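Local coordinates for protein lipase aflb (Neosartorya fumigata, PDB 6IDY) that probably hydrolyses the ester bonds of lipids, as a fungal lipase of the alpha/beta-hydrolase fold, and binds a calcium ion, at residues K61-A66 with D406-T411; Q71-F74 with T78-F81; L82-E87 with V358-G363; A173-Y178 with E412-I417. All coordinates share one frame; numbering follows the deposited sequence.

Interaction 1. Residues K61-A66 with D406-T411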
loop_
_atom_site.group_PDB
_atom_site.type_symbol
_atom_site.label_atom_id
_atom_site.label_comp_id
_atom_site.label_asym_id
_atom_site.label_seq_id
_atom_site.Cartn_x
_atom_site.Cartn_y
_atom_site.Cartn_z
ATOM N N LYS A 61 -18.310 17.529 8.247
ATOM C CA LYS A 61 -18.938 18.498 7.345
ATOM C C LYS A 61 -17.895 19.082 6.396
ATOM O O LYS A 61 -18.240 19.599 5.330
ATOM C CB LYS A 61 -19.599 19.631 8.146
ATOM C CG LYS A 61 -20.878 19.216 8.851
ATOM C CD LYS A 61 -21.443 20.346 9.700
ATOM C CE LYS A 61 -22.664 19.924 10.483
ATOM N NZ LYS A 61 -22.325 18.940 11.547
ATOM N N SER A 62 -16.620 19.009 6.799
ATOM C CA SER A 62 -15.490 19.537 6.054
ATOM C C SER A 62 -14.243 18.668 6.266
ATOM O O SER A 62 -14.252 17.750 7.092
ATOM C CB SER A 62 -15.202 20.961 6.512
ATOM O OG SER A 62 -14.707 20.928 7.837
ATOM N N VAL A 63 -13.166 18.997 5.536
ATOM C CA VAL A 63 -11.867 18.333 5.589
ATOM C C VAL A 63 -11.224 18.561 6.970
ATOM O O VAL A 63 -10.666 17.624 7.539
ATOM C CB VAL A 63 -10.969 18.805 4.411
ATOM C CG1 VAL A 63 -9.550 18.253 4.529
ATOM C CG2 VAL A 63 -11.586 18.418 3.069
ATOM N N GLN A 64 -11.339 19.791 7.516
ATOM C CA GLN A 64 -10.818 20.144 8.840
ATOM C C GLN A 64 -11.495 19.322 9.941
ATOM O O GLN A 64 -10.809 18.881 10.861
ATOM C CB GLN A 64 -10.934 21.658 9.108
ATOM C CG GLN A 64 -10.287 22.149 10.414
ATOM C CD GLN A 64 -8.812 21.834 10.524
ATOM O OE1 GLN A 64 -8.400 20.903 11.226
ATOM N NE2 GLN A 64 -7.982 22.602 9.831
ATOM N N GLU A 65 -12.817 19.077 9.826
ATOM C CA GLU A 65 -13.557 18.254 10.786
ATOM C C GLU A 65 -13.052 16.810 10.783
ATOM O O GLU A 65 -12.955 16.203 11.846
ATOM C CB GLU A 65 -15.064 18.292 10.518
ATOM C CG GLU A 65 -15.725 19.561 11.023
ATOM C CD GLU A 65 -17.180 19.426 11.422
ATOM O OE1 GLU A 65 -17.867 18.517 10.902
ATOM O OE2 GLU A 65 -17.637 20.239 12.256
ATOM N N ALA A 66 -12.708 16.278 9.594
ATOM C CA ALA A 66 -12.170 14.930 9.432
ATOM C C ALA A 66 -10.822 14.815 10.141
ATOM O O ALA A 66 -10.609 13.840 10.866
ATOM C CB ALA A 66 -12.017 14.597 7.958
ATOM N N ASP A 406 -14.380 12.896 0.796
ATOM C CA ASP A 406 -14.722 11.475 0.605
ATOM C C ASP A 406 -13.505 10.596 0.354
ATOM O O ASP A 406 -13.491 9.434 0.762
ATOM C CB ASP A 406 -15.767 11.303 -0.511
ATOM C CG ASP A 406 -17.160 11.831 -0.177
ATOM O OD1 ASP A 406 -17.356 12.327 0.958
ATOM O OD2 ASP A 406 -18.052 11.745 -1.048
ATOM N N ASP A 407 -12.477 11.165 -0.293
ATOM C CA ASP A 407 -11.200 10.500 -0.569
ATOM C C ASP A 407 -10.423 10.290 0.736
ATOM O O ASP A 407 -9.922 9.192 0.961
ATOM C CB ASP A 407 -10.390 11.306 -1.588
ATOM C CG ASP A 407 -11.071 11.415 -2.940
ATOM O OD1 ASP A 407 -11.418 10.364 -3.515
ATOM O OD2 ASP A 407 -11.241 12.550 -3.428
ATOM N N LEU A 408 -10.385 11.318 1.619
ATOM C CA LEU A 408 -9.758 11.263 2.942
ATOM C C LEU A 408 -10.482 10.187 3.781
ATOM O O LEU A 408 -9.828 9.298 4.329
ATOM C CB LEU A 408 -9.874 12.648 3.640
ATOM C CG LEU A 408 -8.995 12.953 4.881
ATOM C CD1 LEU A 408 -9.065 14.408 5.220
ATOM C CD2 LEU A 408 -9.431 12.175 6.119
ATOM N N LEU A 409 -11.828 10.276 3.868
ATOM C CA LEU A 409 -12.658 9.347 4.649
ATOM C C LEU A 409 -12.579 7.910 4.159
ATOM O O LEU A 409 -12.415 7.001 4.968
ATOM C CB LEU A 409 -14.121 9.818 4.743
ATOM C CG LEU A 409 -14.371 11.274 5.186
ATOM C CD1 LEU A 409 -15.854 11.619 5.132
ATOM C CD2 LEU A 409 -13.797 11.557 6.569
ATOM N N GLY A 410 -12.675 7.727 2.845
ATOM C CA GLY A 410 -12.601 6.422 2.201
ATOM C C GLY A 410 -11.270 5.730 2.410
ATOM O O GLY A 410 -11.242 4.525 2.673
ATOM N N THR A 411 -10.158 6.491 2.312
ATOM C CA THR A 411 -8.794 5.982 2.547
ATOM C C THR A 411 -8.660 5.493 3.998
ATOM O O THR A 411 -8.062 4.454 4.243
ATOM C CB THR A 411 -7.750 7.043 2.176
ATOM O OG1 THR A 411 -7.903 7.380 0.796
ATOM C CG2 THR A 411 -6.312 6.590 2.440
#
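Leu408 reaches from helix 405-412 to the first turn of helix 63-73, where Val63 and Ala66 receive it. Its CB already points at that helix, and with CG trans to the backbone N (chi1 -165°) the chain stays extended until it forks. Of the two methyls, CD1 meets CG1 of Val63, 3.9 Å away; the methyl of Ala66 touches both branches of the fork, its CB lying 4.0 Å from CD1 and from CD2 of Leu408. A second leucine closes on it, CD2 of Leu409 lying 3.8 Å from Ala66 CB. No hydrogen bond spans the contact, so apolar packing alone joins the segments.

None of the polar bonds nearby crosses between the segments. Ser62 is the N-cap of helix 63-73, its OG accepting a weak bond from Glu65 N, while OE1 of Glu65 takes the N-H of Lys61 at 2.9 Å. Asp407 O is gripped twice by Thr411, from opposite faces of the carbonyl plane: by OG1 at 2.7 Å and by N at 3.0 Å. Asp407 also forms a salt bridge with Lys183, and Thr411 OG1 bonds Asn180. Phe67 and Ile70 continue the wall around Leu408. This plain, buried packing joins helix 63-73 to helix 405-412, among the helices that lie outside the central sheet of what is, by topology, an alpha/beta-hydrolase fold.

Interaction 2. Residues Q71-F74 with T78-F81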
loop_
_atom_site.group_PDB
_atom_site.type_symbol
_atom_site.label_atom_id
_atom_site.label_comp_id
_atom_site.label_asym_id
_atom_site.label_seq_id
_atom_site.Cartn_x
_atom_site.Cartn_y
_atom_site.Cartn_z
ATOM N N GLN A 71 -7.073 13.655 14.828
ATOM C CA GLN A 71 -6.278 14.230 15.922
ATOM C C GLN A 71 -6.826 13.860 17.312
ATOM O O GLN A 71 -6.054 13.743 18.264
ATOM C CB GLN A 71 -6.108 15.747 15.743
ATOM C CG GLN A 71 -5.193 16.049 14.548
ATOM C CD GLN A 71 -4.692 17.461 14.492
ATOM O OE1 GLN A 71 -3.596 17.769 14.972
ATOM N NE2 GLN A 71 -5.470 18.345 13.879
ATOM N N SER A 72 -8.148 13.604 17.401
ATOM C CA SER A 72 -8.822 13.152 18.618
ATOM C C SER A 72 -8.373 11.713 18.945
ATOM O O SER A 72 -8.212 11.373 20.118
ATOM C CB SER A 72 -10.336 13.204 18.434
ATOM O OG SER A 72 -11.009 12.669 19.563
ATOM N N ILE A 73 -8.163 10.878 17.902
ATOM C CA ILE A 73 -7.693 9.493 18.040
ATOM C C ILE A 73 -6.234 9.513 18.538
ATOM O O ILE A 73 -5.853 8.678 19.357
ATOM C CB ILE A 73 -7.850 8.689 16.706
ATOM C CG1 ILE A 73 -9.331 8.614 16.257
ATOM C CG2 ILE A 73 -7.225 7.282 16.803
ATOM C CD1 ILE A 73 -9.557 8.129 14.795
ATOM N N PHE A 74 -5.448 10.492 18.059
ATOM C CA PHE A 74 -4.028 10.673 18.381
ATOM C C PHE A 74 -3.771 11.465 19.671
ATOM O O PHE A 74 -2.606 11.700 20.005
ATOM C CB PHE A 74 -3.305 11.332 17.192
ATOM C CG PHE A 74 -2.875 10.383 16.094
ATOM C CD1 PHE A 74 -3.813 9.798 15.247
ATOM C CD2 PHE A 74 -1.531 10.107 15.881
ATOM C CE1 PHE A 74 -3.415 8.918 14.235
ATOM C CE2 PHE A 74 -1.132 9.243 14.851
ATOM C CZ PHE A 74 -2.077 8.651 14.041
ATOM N N THR A 78 0.264 8.242 19.278
ATOM C CA THR A 78 0.044 7.492 18.047
ATOM C C THR A 78 -0.512 6.103 18.430
ATOM O O THR A 78 0.139 5.377 19.183
ATOM C CB THR A 78 1.320 7.448 17.203
ATOM O OG1 THR A 78 1.703 8.788 16.896
ATOM C CG2 THR A 78 1.137 6.671 15.915
ATOM N N PRO A 79 -1.743 5.748 17.984
ATOM C CA PRO A 79 -2.298 4.428 18.345
ATOM C C PRO A 79 -1.638 3.297 17.548
ATOM O O PRO A 79 -0.779 3.560 16.700
ATOM C CB PRO A 79 -3.768 4.571 17.946
ATOM C CG PRO A 79 -3.722 5.480 16.736
ATOM C CD PRO A 79 -2.647 6.482 17.068
ATOM N N ASP A 80 -2.040 2.043 17.805
ATOM C CA ASP A 80 -1.568 0.924 16.993
ATOM C C ASP A 80 -2.687 0.620 15.980
ATOM O O ASP A 80 -3.682 1.354 15.958
ATOM C CB ASP A 80 -1.172 -0.293 17.852
ATOM C CG ASP A 80 -2.247 -0.924 18.723
ATOM O OD1 ASP A 80 -3.413 -0.470 18.664
ATOM O OD2 ASP A 80 -1.924 -1.880 19.455
ATOM N N PHE A 81 -2.536 -0.424 15.148
ATOM C CA PHE A 81 -3.527 -0.786 14.136
ATOM C C PHE A 81 -4.926 -1.027 14.710
ATOM O O PHE A 81 -5.889 -0.450 14.198
ATOM C CB PHE A 81 -3.063 -1.993 13.292
ATOM C CG PHE A 81 -4.130 -2.592 12.392
ATOM C CD1 PHE A 81 -4.624 -1.882 11.301
ATOM C CD2 PHE A 81 -4.616 -3.874 12.621
ATOM C CE1 PHE A 81 -5.592 -2.442 10.463
ATOM C CE2 PHE A 81 -5.582 -4.434 11.779
ATOM C CZ PHE A 81 -6.066 -3.713 10.711
#
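Chi1 of Phe74 (-83°) sets CG beside the backbone N and opposite the carbonyl carbon, and chi2 of 72° then turns the ring so that one face looks at Pro79. CD of Pro79 stands almost exactly over the ring centre: it is 3.6 Å from the centroid of the Phe74 ring and only 6° off its normal, a textbook CH-pi contact. The proline ring meets the phenyl group crosswise rather than lying flat on it.

Thr78 runs alongside the phenylalanine instead, the two side chains pointing the same way. Its CG2 comes within 3.6 Å of Phe74 CE2, and OG1 approaches the same ring carbon obliquely, at 3.5 Å. The next ring carbon of the proline, CG of Pro79, packs on CG2 of Ile73 at 3.9 Å, the two side chains crossing at about a right angle. Proline thus engages two consecutive residues with two neighbouring ring carbons, without any hydrogen bond between the segments.

All this fills the link from helix 63-73 to helix 81-90, whose N-cap is Asp80. Met84 of helix 81-90 touches Ile73, Phe74 and Pro79 alike, whereas Phe81 packs instead on helix 414-424 and meets Trp275 edge-to-face.

Interaction 3. Residues L82-E87 with V358-G363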
loop_
_atom_site.group_PDB
_atom_site.type_symbol
_atom_site.label_atom_id
_atom_site.label_comp_id
_atom_site.label_asym_id
_atom_site.label_seq_id
_atom_site.Cartn_x
_atom_site.Cartn_y
_atom_site.Cartn_z
ATOM N N LEU A 82 -5.031 -1.873 15.759
ATOM C CA LEU A 82 -6.304 -2.221 16.382
ATOM C C LEU A 82 -7.013 -1.009 17.012
ATOM O O LEU A 82 -8.222 -0.855 16.818
ATOM C CB LEU A 82 -6.159 -3.387 17.393
ATOM C CG LEU A 82 -5.682 -4.748 16.839
ATOM C CD1 LEU A 82 -5.453 -5.744 17.973
ATOM C CD2 LEU A 82 -6.677 -5.336 15.837
ATOM N N LYS A 83 -6.260 -0.132 17.719
ATOM C CA LYS A 83 -6.839 1.070 18.328
ATOM C C LYS A 83 -7.321 2.029 17.255
ATOM O O LYS A 83 -8.447 2.512 17.347
ATOM C CB LYS A 83 -5.871 1.767 19.302
ATOM C CG LYS A 83 -6.527 2.936 20.044
ATOM C CD LYS A 83 -5.593 3.611 21.030
ATOM C CE LYS A 83 -6.249 4.825 21.646
ATOM N NZ LYS A 83 -5.345 5.532 22.591
ATOM N N MET A 84 -6.492 2.274 16.224
ATOM C CA MET A 84 -6.844 3.146 15.102
ATOM C C MET A 84 -8.156 2.671 14.444
ATOM O O MET A 84 -9.078 3.468 14.305
ATOM C CB MET A 84 -5.696 3.213 14.076
ATOM C CG MET A 84 -5.900 4.261 12.998
ATOM S SD MET A 84 -5.770 5.949 13.608
ATOM C CE MET A 84 -6.672 6.828 12.375
ATOM N N THR A 85 -8.248 1.371 14.107
ATOM C CA THR A 85 -9.417 0.756 13.450
ATOM C C THR A 85 -10.687 0.885 14.290
ATOM O O THR A 85 -11.736 1.223 13.743
ATOM C CB THR A 85 -9.121 -0.695 13.029
ATOM O OG1 THR A 85 -7.868 -0.726 12.349
ATOM C CG2 THR A 85 -10.194 -1.268 12.108
ATOM N N ARG A 86 -10.584 0.649 15.610
ATOM C CA ARG A 86 -11.712 0.765 16.537
ATOM C C ARG A 86 -12.193 2.224 16.657
ATOM O O ARG A 86 -13.393 2.473 16.589
ATOM C CB ARG A 86 -11.323 0.208 17.922
ATOM C CG ARG A 86 -12.470 0.195 18.938
ATOM C CD ARG A 86 -11.981 0.475 20.349
ATOM N NE ARG A 86 -11.775 -0.754 21.118
ATOM C CZ ARG A 86 -10.598 -1.345 21.297
ATOM N NH1 ARG A 86 -9.497 -0.828 20.760
ATOM N NH2 ARG A 86 -10.511 -2.461 22.009
ATOM N N GLU A 87 -11.260 3.171 16.843
ATOM C CA GLU A 87 -11.560 4.593 17.043
ATOM C C GLU A 87 -12.103 5.305 15.802
ATOM O O GLU A 87 -12.844 6.275 15.955
ATOM C CB GLU A 87 -10.351 5.343 17.622
ATOM C CG GLU A 87 -9.998 4.955 19.049
ATOM C CD GLU A 87 -11.124 5.044 20.062
ATOM O OE1 GLU A 87 -11.804 6.094 20.112
ATOM O OE2 GLU A 87 -11.327 4.057 20.804
ATOM N N VAL A 358 -0.780 15.394 11.116
ATOM C CA VAL A 358 -1.098 14.011 11.484
ATOM C C VAL A 358 -1.570 13.211 10.264
ATOM O O VAL A 358 -2.762 13.192 9.938
ATOM C CB VAL A 358 -2.070 13.925 12.705
ATOM C CG1 VAL A 358 -2.342 12.475 13.105
ATOM C CG2 VAL A 358 -1.521 14.704 13.900
ATOM N N TYR A 359 -0.612 12.568 9.581
ATOM C CA TYR A 359 -0.877 11.708 8.438
ATOM C C TYR A 359 -0.510 10.305 8.810
ATOM O O TYR A 359 0.651 10.000 9.072
ATOM C CB TYR A 359 -0.166 12.179 7.156
ATOM C CG TYR A 359 -0.762 13.461 6.629
ATOM C CD1 TYR A 359 -0.328 14.698 7.101
ATOM C CD2 TYR A 359 -1.812 13.442 5.713
ATOM C CE1 TYR A 359 -0.906 15.884 6.659
ATOM C CE2 TYR A 359 -2.392 14.626 5.252
ATOM C CZ TYR A 359 -1.922 15.843 5.721
ATOM O OH TYR A 359 -2.475 17.019 5.298
ATOM N N THR A 360 -1.524 9.452 8.870
ATOM C CA THR A 360 -1.400 8.044 9.244
ATOM C C THR A 360 -0.668 7.250 8.141
ATOM O O THR A 360 -0.295 7.812 7.106
ATOM C CB THR A 360 -2.804 7.488 9.473
ATOM O OG1 THR A 360 -3.564 7.727 8.290
ATOM C CG2 THR A 360 -3.513 8.117 10.675
ATOM N N HIS A 361 -0.476 5.944 8.367
ATOM C CA HIS A 361 0.143 5.017 7.421
ATOM C C HIS A 361 -0.623 5.104 6.093
ATOM O O HIS A 361 -0.011 5.292 5.043
ATOM C CB HIS A 361 0.066 3.603 8.009
ATOM C CG HIS A 361 0.713 2.539 7.184
ATOM N ND1 HIS A 361 2.088 2.470 7.040
ATOM C CD2 HIS A 361 0.153 1.487 6.550
ATOM C CE1 HIS A 361 2.315 1.400 6.297
ATOM N NE2 HIS A 361 1.182 0.773 5.990
ATOM N N GLU A 362 -1.970 5.024 6.168
ATOM C CA GLU A 362 -2.908 5.156 5.043
ATOM C C GLU A 362 -3.036 6.615 4.599
ATOM O O GLU A 362 -3.164 6.869 3.409
ATOM C CB GLU A 362 -4.293 4.527 5.362
ATOM C CG GLU A 362 -5.079 5.119 6.540
ATOM C CD GLU A 362 -4.623 4.789 7.954
ATOM O OE1 GLU A 362 -3.670 3.994 8.108
ATOM O OE2 GLU A 362 -5.211 5.337 8.914
ATOM N N GLY A 363 -2.943 7.546 5.552
ATOM C CA GLY A 363 -3.047 8.990 5.332
ATOM C C GLY A 363 -2.058 9.600 4.365
ATOM O O GLY A 363 -2.368 10.611 3.734
#
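Among the flat groups, the carboxylate of Glu362 touches Met84 through one oxygen: the CE methyl meets OE2 end-on at the rim of the group, not over a face, 4.0 Å away. Glu412 OE1 also comes close to this oxygen, bringing two like-charged groups together. The methyl has a closer neighbour in Thr360, whose CG2 is 3.8 Å from Met84 CE. A bend at chi2 (70°) swings the thioether out of line, so that the terminal methyl alone makes both contacts; against Thr360 the chains cross at roughly a right angle.

Between Thr360 and Glu362 comes His361, and its imidazole uses both nitrogens: ND1 bonds Asp318 OD2 and NE2 bonds Ser233 OG. This Ser-His-Asp chain is consistent with the catalytic triad of an alpha/beta hydrolase, so helix 81-90 packs on the residues flanking the probable catalytic histidine.

Thr360 forms an ST motif: its OG1 accepts the N-H of Gly363 at 2.8 Å, through a rather bent bond of 134°, and probably also hydrogen-bonds Glu412 OE2. Here chi1 of 55° tucks OG1 between the backbone N and carbonyl carbon, leaving CG2 to face the methionine. Leu415 of helix 414-424 packs on both Met84 and Glu362.

Interaction 4. Residues A173-Y178 with E412-I417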
loop_
_atom_site.group_PDB
_atom_site.type_symbol
_atom_site.label_atom_id
_atom_site.label_comp_id
_atom_site.label_asym_id
_atom_site.label_seq_id
_atom_site.Cartn_x
_atom_site.Cartn_y
_atom_site.Cartn_z
ATOM N N ALA A 173 -6.088 -3.633 -3.886
ATOM C CA ALA A 173 -5.666 -2.471 -4.665
ATOM C C ALA A 173 -6.813 -1.609 -5.144
ATOM O O ALA A 173 -6.766 -0.391 -4.970
ATOM C CB ALA A 173 -4.828 -2.916 -5.851
ATOM N N GLY A 174 -7.822 -2.248 -5.739
ATOM C CA GLY A 174 -8.990 -1.589 -6.305
ATOM C C GLY A 174 -9.642 -0.600 -5.372
ATOM O O GLY A 174 -9.768 0.577 -5.718
ATOM N N THR A 175 -10.021 -1.063 -4.166
ATOM C CA THR A 175 -10.646 -0.203 -3.163
ATOM C C THR A 175 -9.648 0.822 -2.621
ATOM O O THR A 175 -10.007 1.997 -2.523
ATOM C CB THR A 175 -11.360 -1.015 -2.070
ATOM O OG1 THR A 175 -12.391 -1.784 -2.689
ATOM C CG2 THR A 175 -12.003 -0.124 -1.024
ATOM N N THR A 176 -8.411 0.387 -2.292
ATOM C CA THR A 176 -7.332 1.240 -1.781
ATOM C C THR A 176 -7.123 2.499 -2.619
ATOM O O THR A 176 -7.167 3.614 -2.090
ATOM C CB THR A 176 -6.021 0.450 -1.688
ATOM O OG1 THR A 176 -6.199 -0.592 -0.742
ATOM C CG2 THR A 176 -4.799 1.325 -1.304
ATOM N N TYR A 177 -6.916 2.308 -3.920
ATOM C CA TYR A 177 -6.592 3.395 -4.831
ATOM C C TYR A 177 -7.792 4.153 -5.380
ATOM O O TYR A 177 -7.612 5.250 -5.895
ATOM C CB TYR A 177 -5.692 2.870 -5.942
ATOM C CG TYR A 177 -4.316 2.551 -5.399
ATOM C CD1 TYR A 177 -3.474 3.561 -4.940
ATOM C CD2 TYR A 177 -3.876 1.234 -5.289
ATOM C CE1 TYR A 177 -2.221 3.275 -4.407
ATOM C CE2 TYR A 177 -2.615 0.935 -4.767
ATOM C CZ TYR A 177 -1.787 1.963 -4.343
ATOM O OH TYR A 177 -0.529 1.701 -3.870
ATOM N N TYR A 178 -9.009 3.623 -5.205
ATOM C CA TYR A 178 -10.248 4.281 -5.620
ATOM C C TYR A 178 -10.336 5.674 -4.957
ATOM O O TYR A 178 -10.725 6.641 -5.611
ATOM C CB TYR A 178 -11.458 3.401 -5.228
ATOM C CG TYR A 178 -12.813 3.996 -5.543
ATOM C CD1 TYR A 178 -13.428 3.767 -6.769
ATOM C CD2 TYR A 178 -13.504 4.745 -4.594
ATOM C CE1 TYR A 178 -14.686 4.300 -7.059
ATOM C CE2 TYR A 178 -14.761 5.285 -4.872
ATOM C CZ TYR A 178 -15.343 5.065 -6.109
ATOM O OH TYR A 178 -16.585 5.586 -6.383
ATOM N N GLU A 412 -9.229 6.235 4.949
ATOM C CA GLU A 412 -9.225 5.866 6.364
ATOM C C GLU A 412 -10.062 4.606 6.613
ATOM O O GLU A 412 -9.654 3.746 7.397
ATOM C CB GLU A 412 -9.712 7.046 7.238
ATOM C CG GLU A 412 -8.642 8.111 7.456
ATOM C CD GLU A 412 -7.308 7.605 7.979
ATOM O OE1 GLU A 412 -7.312 6.642 8.775
ATOM O OE2 GLU A 412 -6.258 8.169 7.601
ATOM N N GLY A 413 -11.185 4.493 5.897
ATOM C CA GLY A 413 -12.095 3.354 5.961
ATOM C C GLY A 413 -11.488 2.025 5.539
ATOM O O GLY A 413 -12.053 0.977 5.851
ATOM N N LEU A 414 -10.324 2.053 4.841
ATOM C CA LEU A 414 -9.584 0.867 4.385
ATOM C C LEU A 414 -9.143 -0.042 5.530
ATOM O O LEU A 414 -8.983 -1.249 5.328
ATOM C CB LEU A 414 -8.341 1.265 3.574
ATOM C CG LEU A 414 -8.553 2.026 2.276
ATOM C CD1 LEU A 414 -7.207 2.473 1.703
ATOM C CD2 LEU A 414 -9.371 1.212 1.273
ATOM N N LEU A 415 -8.921 0.543 6.721
ATOM C CA LEU A 415 -8.516 -0.176 7.926
ATOM C C LEU A 415 -9.554 -1.204 8.328
ATOM O O LEU A 415 -9.198 -2.238 8.892
ATOM C CB LEU A 415 -8.268 0.800 9.085
ATOM C CG LEU A 415 -7.063 1.732 8.934
ATOM C CD1 LEU A 415 -7.059 2.754 10.024
ATOM C CD2 LEU A 415 -5.749 0.965 8.922
ATOM N N LEU A 416 -10.835 -0.931 8.008
ATOM C CA LEU A 416 -11.954 -1.830 8.295
ATOM C C LEU A 416 -11.871 -3.077 7.421
ATOM O O LEU A 416 -12.127 -4.181 7.895
ATOM C CB LEU A 416 -13.297 -1.109 8.116
ATOM C CG LEU A 416 -13.480 0.206 8.895
ATOM C CD1 LEU A 416 -14.729 0.935 8.431
ATOM C CD2 LEU A 416 -13.544 -0.035 10.412
ATOM N N ILE A 417 -11.463 -2.908 6.158
ATOM C CA ILE A 417 -11.264 -4.025 5.231
ATOM C C ILE A 417 -10.022 -4.815 5.677
ATOM O O ILE A 417 -10.075 -6.049 5.764
ATOM C CB ILE A 417 -11.165 -3.537 3.760
ATOM C CG1 ILE A 417 -12.521 -2.990 3.280
ATOM C CG2 ILE A 417 -10.664 -4.663 2.843
ATOM C CD1 ILE A 417 -12.453 -2.206 1.978
#
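Leu414 meets Thr175 and Thr176 where helix 414-424 comes up against helix 173-178, the short helix that follows strand 161-166 in this alpha/beta-hydrolase fold. The tight part is around the leucine fork. CD2 of Leu414 lies 3.7 Å from CA of Thr176 and equally far from CG2 of Thr175, so the methyl presses on helix backbone as well as side chain. The second branch, CD1, reaches CA of Thr176 too and lies 4.0 Å from its CG2. One turn further on, CD1 of Ile417 adds a contact of 3.7 Å to Thr175 CG2, so that this threonine methyl touches both a leucine and an isoleucine.

The hydroxyls have their polar partners outside the contact: Thr175 OG1 bonds Asn111 ND2, and Thr176 OG1 bonds Pro172 O. With chi1 of -61°, Thr175 holds CG2 trans to its backbone N, where it faces Leu414 and Ile417.

The two tyrosines stay off the other segment. Tyr178, on the solvent side, is exposed; its side chain keeps 7.2 Å from segment 412-417 and meets the ring of Phe101 instead. Tyr177 is buried, but it turns its back on the contact and packs on Leu230 and Trp232 of strand 227-232. Its ring is still linked to the tight part, since CG2 of Thr176 lies over the ring centre of Tyr177, 4.0 Å above the plane.

In the fold
From the N terminus, interaction 1 comes first, joining the start of helix 63-73 to helix 405-412 and closing a loop of more than 300 residues. Within that span lie interaction 2, a short local turn into helix 81-90, and then interaction 3, which carries that helix to the loop 358-363 holding the probable catalytic histidine. Interactions 2 and 3 touch, Phe74 CE1 lying 3.7 Å from Thr360 CG2. Interaction 4 crosses both 1 and 3: it ties helix 173-178, beside the sheet, to helix 414-424. Its Glu412 follows Thr411 of interaction 1 in sequence and touches interaction 3 in space, OE1 lying 2.5 Å from Glu362 OE2, a close approach of two carboxylates that may share a proton.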